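Local atomic coordinates of sorbitol-6-phosphate dehydrogenase (Erwinia amylovora CFBP1430, PDB entry 5O3Z), a protein that catalyses the NAD-dependent interconversion of sorbitol 6-phosphate and fructose 6-phosphate, as a member of the short-chain dehydrogenase/reductase family. Residues R58-K63 / E81-A86; E73-A78 / R125-L130. All blocks are in the same frame, centred on the assembly; numbering follows the deposited sequence.

Overall arrangement
From the N terminus the chain builds strands 8-12 and 32-37 before reaching 59-63, the outermost strand at one end of the parallel sheet. Helix 69-83 then runs back over the sheet, and contact 1 closes this strand-to-helix loop by joining 58-63 to the end of the helix. Strand 88-91, on the far side of 8-12, and the long helix 106-133 follow; contact 2 closes the wider loop by setting 73-78 beside 125-130. The two loops cross, since 73-78 lies between the segments of contact 1 and 125-130 beyond them. Both contacts use helix 69-83, and Phe62 of contact 1 packs on Leu75 and Ala78 of contact 2.

Contact 1: R58-K63 / E81-A86; sequences RAYGFK and ETFGRA
One face of the Tyr60 ring carries the methyl of Thr82, which also covers, off-centre, a face of its own neighbour Phe83; the edge of Tyr60 is directed at Phe83 in an offset edge-to-face pair, with planes at 76° and Tyr60 CD1 3.6 Å from Phe83 CZ. The methyl thus sits beside both rings. Its contact with the tyrosine is CH-pi: Thr82 CG2 is 3.7 Å from the centroid of the Tyr60 ring and 23° off its normal, displaced toward the CD1 side, where Thr82 CG2 and Tyr60 CD1 are 3.4 Å apart. The Phe83 ring also comes near the backbone, its CE1 lying 3.8 Å from Arg58 O. Phe62, two residues along the strand, meets the helix with its rim: Phe62 CZ is 3.8 Å from Thr82 OG1, and Phe62 CE1 is 4.4 Å from Phe83 CE2. The first torsion of Thr82 (-55°) sets OG1 beside its own backbone N, from where it hydrogen-bonds to Ala78 O one turn back, and turns the methyl to the tyrosine. Gly84, with positive phi, takes the chain out of the helix just beyond Phe83. Phe62 also packs on Leu75, Ala78 and Val79 of helix 69-83, and Phe83 reaches His32 and Ala34 on the adjacent strand 32-37 and Val8 on strand 8-12 beyond it. With the Thr82 hydroxyl satisfied within its own helix, van der Waals and aromatic packing joins the edge strand to the helix end, while Tyr60 and Phe62 are hydrogen-bonded through their backbones to strand 32-37.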
ATOM      1  N   ARG A  58       2.018  30.286  29.365  1.00 39.19           N
ATOM      2  CA  ARG A  58       2.569  29.236  28.514  1.00 40.47           C
ATOM      3  C   ARG A  58       1.463  28.436  27.854  1.00 37.86           C
ATOM      4  O   ARG A  58       1.540  28.171  26.643  1.00 36.30           O
ATOM      5  CB  ARG A  58       3.459  28.287  29.280  1.00 40.78           C
ATOM      6  CG  ARG A  58       4.154  27.285  28.354  1.00 44.74           C
ATOM      7  CD  ARG A  58       5.597  27.159  28.714  1.00 48.05           C
ATOM      8  NE  ARG A  58       6.505  27.509  27.650  1.00 53.11           N
ATOM      9  CZ  ARG A  58       7.745  27.036  27.570  1.00 53.64           C
ATOM     10  NH1 ARG A  58       8.525  27.406  26.556  1.00 62.74           N
ATOM     11  NH2 ARG A  58       8.228  26.233  28.510  1.00 50.44           N
ATOM     12  N   ALA A  59       0.478  28.071  28.674  1.00 34.38           N
ATOM     13  CA  ALA A  59      -0.735  27.362  28.257  1.00 34.89           C
ATOM     14  C   ALA A  59      -2.077  28.108  28.600  1.00 38.60           C
ATOM     15  O   ALA A  59      -2.210  28.718  29.690  1.00 37.55           O
ATOM     16  CB  ALA A  59      -0.738  25.996  28.867  1.00 31.97           C
ATOM     17  N   TYR A  60      -3.034  28.061  27.677  1.00 35.55           N
ATOM     18  CA  TYR A  60      -4.448  28.454  27.923  1.00 35.75           C
ATOM     19  C   TYR A  60      -5.395  27.319  27.533  1.00 34.53           C
ATOM     20  O   TYR A  60      -5.135  26.549  26.567  1.00 28.90           O
ATOM     21  CB  TYR A  60      -4.829  29.694  27.137  1.00 35.25           C
ATOM     22  CG  TYR A  60      -4.180  30.925  27.667  1.00 39.66           C
ATOM     23  CD1 TYR A  60      -2.862  31.268  27.285  1.00 38.73           C
ATOM     24  CD2 TYR A  60      -4.852  31.758  28.594  1.00 39.74           C
ATOM     25  CE1 TYR A  60      -2.232  32.409  27.797  1.00 41.85           C
ATOM     26  CE2 TYR A  60      -4.218  32.895  29.114  1.00 41.24           C
ATOM     27  CZ  TYR A  60      -2.927  33.214  28.718  1.00 41.68           C
ATOM     28  OH  TYR A  60      -2.351  34.335  29.234  1.00 48.23           O
ATOM     29  N   GLY A  61      -6.459  27.164  28.316  1.00 30.97           N
ATOM     30  CA  GLY A  61      -7.502  26.175  28.050  1.00 30.06           C
ATOM     31  C   GLY A  61      -8.655  26.803  27.261  1.00 33.81           C
ATOM     32  O   GLY A  61      -9.058  27.963  27.532  1.00 32.42           O
ATOM     33  N   PHE A  62      -9.205  26.053  26.312  1.00 29.88           N
ATOM     34  CA  PHE A  62     -10.330  26.527  25.468  1.00 31.79           C
ATOM     35  C   PHE A  62     -11.361  25.421  25.353  1.00 30.84           C
ATOM     36  O   PHE A  62     -11.000  24.264  25.391  1.00 30.62           O
ATOM     37  CB  PHE A  62      -9.876  26.849  24.073  1.00 30.91           C
ATOM     38  CG  PHE A  62      -8.861  27.943  23.999  1.00 30.78           C
ATOM     39  CD1 PHE A  62      -7.528  27.670  24.308  1.00 32.08           C
ATOM     40  CD2 PHE A  62      -9.192  29.216  23.565  1.00 31.19           C
ATOM     41  CE1 PHE A  62      -6.576  28.642  24.211  1.00 31.64           C
ATOM     42  CE2 PHE A  62      -8.235  30.216  23.516  1.00 29.79           C
ATOM     43  CZ  PHE A  62      -6.920  29.920  23.810  1.00 31.49           C
ATOM     44  N   LYS A  63     -12.651  25.796  25.276  1.00 29.90           N
ATOM     45  CA  LYS A  63     -13.726  24.881  25.005  1.00 30.37           C
ATOM     46  C   LYS A  63     -13.861  24.740  23.492  1.00 30.74           C
ATOM     47  O   LYS A  63     -13.810  25.714  22.745  1.00 26.68           O
ATOM     48  CB  LYS A  63     -15.050  25.417  25.577  1.00 33.06           C
ATOM     49  CG  LYS A  63     -16.060  24.341  25.949  1.00 35.39           C
ATOM     50  CD  LYS A  63     -17.105  24.140  24.870  1.00 39.08           C
ATOM     51  CE  LYS A  63     -18.364  23.455  25.416  1.00 40.80           C
ATOM     52  NZ  LYS A  63     -18.298  21.961  25.294  1.00 40.82           N
ATOM     53  N   GLU A  81      -6.404  35.521  19.079  1.00 37.78           N
ATOM     54  CA  GLU A  81      -6.450  36.617  20.083  1.00 40.10           C
ATOM     55  C   GLU A  81      -5.402  36.388  21.165  1.00 43.57           C
ATOM     56  O   GLU A  81      -4.639  37.301  21.485  1.00 41.67           O
ATOM     57  CB  GLU A  81      -7.810  36.679  20.819  1.00 44.76           C
ATOM     58  CG  GLU A  81      -9.065  37.005  19.992  1.00 48.64           C
ATOM     59  CD  GLU A  81     -10.370  36.480  20.648  1.00 53.81           C
ATOM     60  OE1 GLU A  81     -10.420  36.227  21.888  1.00 60.71           O
ATOM     61  OE2 GLU A  81     -11.375  36.306  19.921  1.00 58.22           O
ATOM     62  N   THR A  82      -5.358  35.156  21.708  1.00 38.79           N
ATOM     63  CA  THR A  82      -4.495  34.774  22.821  1.00 34.47           C
ATOM     64  C   THR A  82      -2.950  34.671  22.545  1.00 35.38           C
ATOM     65  O   THR A  82      -2.141  35.292  23.281  1.00 31.75           O
ATOM     66  CB  THR A  82      -5.027  33.468  23.435  1.00 35.23           C
ATOM     67  OG1 THR A  82      -6.397  33.651  23.800  1.00 33.51           O
ATOM     68  CG2 THR A  82      -4.224  33.008  24.674  1.00 36.99           C
ATOM     69  N   PHE A  83      -2.529  33.889  21.538  1.00 33.63           N
ATOM     70  CA  PHE A  83      -1.117  33.741  21.188  1.00 33.24           C
ATOM     71  C   PHE A  83      -0.703  34.494  19.972  1.00 30.86           C
ATOM     72  O   PHE A  83       0.455  34.579  19.716  1.00 33.16           O
ATOM     73  CB  PHE A  83      -0.722  32.263  20.982  1.00 34.03           C
ATOM     74  CG  PHE A  83      -1.034  31.374  22.141  1.00 32.84           C
ATOM     75  CD1 PHE A  83      -0.176  31.301  23.231  1.00 32.26           C
ATOM     76  CD2 PHE A  83      -2.183  30.613  22.158  1.00 32.79           C
ATOM     77  CE1 PHE A  83      -0.446  30.464  24.297  1.00 29.62           C
ATOM     78  CE2 PHE A  83      -2.481  29.795  23.247  1.00 31.70           C
ATOM     79  CZ  PHE A  83      -1.594  29.705  24.300  1.00 32.04           C
ATOM     80  N   GLY A  84      -1.624  35.015  19.184  1.00 32.29           N
ATOM     81  CA  GLY A  84      -1.278  35.730  17.938  1.00 33.22           C
ATOM     82  C   GLY A  84      -0.738  34.914  16.762  1.00 32.83           C
ATOM     83  O   GLY A  84      -0.373  35.474  15.748  1.00 36.97           O
ATOM     84  N   ARG A  85      -0.674  33.597  16.902  1.00 33.99           N
ATOM     85  CA  ARG A  85      -0.241  32.717  15.794  1.00 32.71           C
ATOM     86  C   ARG A  85      -0.593  31.264  16.108  1.00 31.32           C
ATOM     87  O   ARG A  85      -1.048  30.924  17.214  1.00 26.48           O
ATOM     88  CB  ARG A  85       1.269  32.842  15.622  1.00 34.97           C
ATOM     89  CG  ARG A  85       1.978  32.483  16.934  1.00 37.46           C
ATOM     90  CD  ARG A  85       3.443  32.636  16.842  1.00 41.62           C
ATOM     91  NE  ARG A  85       3.926  31.946  15.657  1.00 44.02           N
ATOM     92  CZ  ARG A  85       5.112  32.118  15.122  1.00 48.56           C
ATOM     93  NH1 ARG A  85       5.988  32.939  15.677  1.00 56.30           N
ATOM     94  NH2 ARG A  85       5.429  31.446  14.033  1.00 51.38           N
ATOM     95  N   ALA A  86      -0.389  30.401  15.115  1.00 32.00           N
ATOM     96  CA  ALA A  86      -0.550  28.945  15.293  1.00 30.14           C
ATOM     97  C   ALA A  86       0.397  28.219  14.320  1.00 30.07           C
ATOM     98  O   ALA A  86       0.527  28.604  13.152  1.00 31.01           O
ATOM     99  CB  ALA A  86      -1.967  28.528  15.043  1.00 33.34           C
TER

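Contact 2: E73-A78 / R125-L130; sequences EALARA and REFSKL
The segments 73-78 of helix 69-83 and 125-130 of helix 106-133 run roughly parallel, their axes 9.5 Å apart at a crossing angle of -30°, with Ala76 and Glu126 bringing the backbones nearest. Ala76, whose side chain is a single methyl, stands at this closest approach: its CB is 4.1 Å from Glu126 CB and lies over one face of the Phe127 ring, toward its rim near CE1, while Leu75 CD2 meets the ring edge, 4.0 Å from Phe127 CZ. Leu130 CD1 comes to 3.8 Å from Ala76 O. Toward the N-terminal ends the contact turns polar. Arg125 NE and Glu126 OE2, on sequence neighbours, form a hydrogen-bonded salt bridge of 2.9 Å (156° at the hydrogen), near the guanidinium plane. A bend at chi2 (-59°) folds the Glu126 carboxylate back, placing its OE1 3.5 Å from Glu73 CG. Arg125 NH2 has its stronger partner in Glu69; its 3.6 Å salt bridge to Glu73 OE2 is long and secondary. The arginine probably offsets repulsion among Glu69, Glu73 and Glu126, Glu73 OE2 being 4.1 Å from Glu126 OE2. Such side-by-side helices covering a parallel sheet are typical of the Rossmann-type fold of short-chain dehydrogenases; here Arg125 NH1 also bonds to Phe104 O of the second subunit.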
ATOM      1  N   GLU A  73     -14.755  27.673  14.611  1.00 29.34           N
ATOM      2  CA  GLU A  73     -14.337  28.951  14.097  1.00 31.49           C
ATOM      3  C   GLU A  73     -14.061  29.906  15.255  1.00 30.65           C
ATOM      4  O   GLU A  73     -13.149  30.684  15.167  1.00 34.64           O
ATOM      5  CB  GLU A  73     -15.378  29.529  13.161  1.00 32.18           C
ATOM      6  CG  GLU A  73     -15.445  28.818  11.825  1.00 37.26           C
ATOM      7  CD  GLU A  73     -16.745  29.120  11.107  1.00 39.86           C
ATOM      8  OE1 GLU A  73     -17.674  29.681  11.759  1.00 40.48           O
ATOM      9  OE2 GLU A  73     -16.809  28.821   9.900  1.00 45.23           O
ATOM     10  N   ALA A  74     -14.775  29.760  16.371  1.00 31.25           N
ATOM     11  CA  ALA A  74     -14.532  30.643  17.526  1.00 32.63           C
ATOM     12  C   ALA A  74     -13.234  30.260  18.229  1.00 33.58           C
ATOM     13  O   ALA A  74     -12.504  31.139  18.744  1.00 36.93           O
ATOM     14  CB  ALA A  74     -15.708  30.638  18.518  1.00 32.17           C
ATOM     15  N   LEU A  75     -12.937  28.958  18.267  1.00 30.26           N
ATOM     16  CA  LEU A  75     -11.685  28.482  18.871  1.00 27.84           C
ATOM     17  C   LEU A  75     -10.518  29.074  18.178  1.00 26.60           C
ATOM     18  O   LEU A  75      -9.599  29.592  18.819  1.00 27.15           O
ATOM     19  CB  LEU A  75     -11.595  26.952  18.863  1.00 28.92           C
ATOM     20  CG  LEU A  75     -10.294  26.301  19.379  1.00 27.73           C
ATOM     21  CD1 LEU A  75     -10.265  26.314  20.885  1.00 29.48           C
ATOM     22  CD2 LEU A  75     -10.139  24.900  18.811  1.00 27.22           C
ATOM     23  N   ALA A  76     -10.559  29.108  16.840  1.00 27.98           N
ATOM     24  CA  ALA A  76      -9.490  29.718  16.082  1.00 28.22           C
ATOM     25  C   ALA A  76      -9.353  31.182  16.379  1.00 31.35           C
ATOM     26  O   ALA A  76      -8.236  31.701  16.545  1.00 30.08           O
ATOM     27  CB  ALA A  76      -9.677  29.511  14.610  1.00 29.31           C
ATOM     28  N   ARG A  77     -10.471  31.894  16.437  1.00 32.87           N
ATOM     29  CA  ARG A  77     -10.401  33.344  16.868  1.00 33.47           C
ATOM     30  C   ARG A  77      -9.773  33.486  18.273  1.00 31.94           C
ATOM     31  O   ARG A  77      -8.865  34.265  18.453  1.00 31.31           O
ATOM     32  CB  ARG A  77     -11.783  34.035  16.797  1.00 35.07           C
ATOM     33  CG  ARG A  77     -12.135  34.439  15.376  1.00 38.15           C
ATOM     34  CD  ARG A  77     -13.383  35.311  15.229  1.00 38.82           C
ATOM     35  NE  ARG A  77     -14.508  34.726  15.955  1.00 41.54           N
ATOM     36  CZ  ARG A  77     -15.391  33.847  15.467  1.00 40.99           C
ATOM     37  NH1 ARG A  77     -15.334  33.403  14.194  1.00 43.38           N
ATOM     38  NH2 ARG A  77     -16.358  33.401  16.262  1.00 42.37           N
ATOM     39  N   ALA A  78     -10.202  32.650  19.208  1.00 31.49           N
ATOM     40  CA  ALA A  78      -9.714  32.676  20.570  1.00 31.28           C
ATOM     41  C   ALA A  78      -8.213  32.392  20.687  1.00 34.55           C
ATOM     42  O   ALA A  78      -7.461  33.083  21.397  1.00 33.33           O
ATOM     43  CB  ALA A  78     -10.498  31.681  21.407  1.00 32.00           C
ATOM     44  N   ARG A 125      -9.053  23.200   8.313  1.00 25.54           N
ATOM     45  CA  ARG A 125      -9.498  24.366   7.561  1.00 26.38           C
ATOM     46  C   ARG A 125      -9.156  25.662   8.266  1.00 26.64           C
ATOM     47  O   ARG A 125      -8.546  26.550   7.668  1.00 32.50           O
ATOM     48  CB  ARG A 125     -11.021  24.360   7.290  1.00 28.30           C
ATOM     49  CG  ARG A 125     -11.406  25.439   6.261  1.00 30.56           C
ATOM     50  CD  ARG A 125     -12.848  25.355   5.837  1.00 30.58           C
ATOM     51  NE  ARG A 125     -13.745  25.737   6.930  1.00 31.72           N
ATOM     52  CZ  ARG A 125     -15.060  25.533   6.936  1.00 31.24           C
ATOM     53  NH1 ARG A 125     -15.667  24.890   5.921  1.00 31.98           N
ATOM     54  NH2 ARG A 125     -15.765  25.943   7.972  1.00 29.29           N
ATOM     55  N   GLU A 126      -9.607  25.786   9.498  1.00 26.25           N
ATOM     56  CA  GLU A 126      -9.524  27.069  10.227  1.00 28.28           C
ATOM     57  C   GLU A 126      -8.132  27.427  10.687  1.00 28.27           C
ATOM     58  O   GLU A 126      -7.746  28.617  10.642  1.00 25.73           O
ATOM     59  CB  GLU A 126     -10.489  27.114  11.418  1.00 29.13           C
ATOM     60  CG  GLU A 126     -11.948  26.914  11.030  1.00 32.07           C
ATOM     61  CD  GLU A 126     -12.440  27.977  10.041  1.00 33.33           C
ATOM     62  OE1 GLU A 126     -12.244  29.162  10.342  1.00 35.37           O
ATOM     63  OE2 GLU A 126     -12.991  27.661   8.954  1.00 31.64           O
ATOM     64  N   PHE A 127      -7.344  26.423  11.069  1.00 25.67           N
ATOM     65  CA  PHE A 127      -5.976  26.695  11.434  1.00 25.54           C
ATOM     66  C   PHE A 127      -5.032  26.793  10.330  1.00 26.26           C
ATOM     67  O   PHE A 127      -4.127  27.596  10.418  1.00 28.68           O
ATOM     68  CB  PHE A 127      -5.538  25.745  12.470  1.00 24.99           C
ATOM     69  CG  PHE A 127      -6.235  25.954  13.758  1.00 25.47           C
ATOM     70  CD1 PHE A 127      -5.863  27.021  14.599  1.00 25.85           C
ATOM     71  CD2 PHE A 127      -7.298  25.161  14.110  1.00 25.00           C
ATOM     72  CE1 PHE A 127      -6.530  27.192  15.825  1.00 26.13           C
ATOM     73  CE2 PHE A 127      -7.973  25.336  15.317  1.00 24.97           C
ATOM     74  CZ  PHE A 127      -7.586  26.351  16.163  1.00 26.49           C
ATOM     75  N   SER A 128      -5.216  26.056   9.231  1.00 27.43           N
ATOM     76  CA  SER A 128      -4.480  26.393   8.001  1.00 25.32           C
ATOM     77  C   SER A 128      -4.612  27.832   7.536  1.00 26.67           C
ATOM     78  O   SER A 128      -3.627  28.407   7.030  1.00 24.46           O
ATOM     79  CB  SER A 128      -4.815  25.479   6.811  1.00 26.27           C
ATOM     80  OG  SER A 128      -6.166  25.500   6.387  1.00 25.38           O
ATOM     81  N   LYS A 129      -5.807  28.431   7.641  1.00 28.41           N
ATOM     82  CA  LYS A 129      -5.982  29.836   7.239  1.00 30.79           C
ATOM     83  C   LYS A 129      -5.069  30.745   8.069  1.00 27.23           C
ATOM     84  O   LYS A 129      -4.450  31.668   7.531  1.00 29.52           O
ATOM     85  CB  LYS A 129      -7.423  30.309   7.482  1.00 34.02           C
ATOM     86  CG  LYS A 129      -8.454  29.747   6.537  1.00 39.16           C
ATOM     87  CD  LYS A 129      -9.817  29.741   7.246  1.00 42.58           C
ATOM     88  CE  LYS A 129     -10.975  30.019   6.330  1.00 45.14           C
ATOM     89  NZ  LYS A 129     -11.085  31.479   6.107  1.00 48.59           N
ATOM     90  N   LEU A 130      -4.994  30.492   9.359  1.00 26.33           N
ATOM     91  CA  LEU A 130      -4.103  31.278  10.255  1.00 26.95           C
ATOM     92  C   LEU A 130      -2.651  31.109   9.850  1.00 29.02           C
ATOM     93  O   LEU A 130      -1.832  32.066   9.952  1.00 30.45           O
ATOM     94  CB  LEU A 130      -4.295  30.922  11.743  1.00 25.37           C
ATOM     95  CG  LEU A 130      -5.635  31.337  12.417  1.00 26.31           C
ATOM     96  CD1 LEU A 130      -5.685  30.884  13.890  1.00 26.08           C
ATOM     97  CD2 LEU A 130      -5.880  32.833  12.345  1.00 26.58           C
TER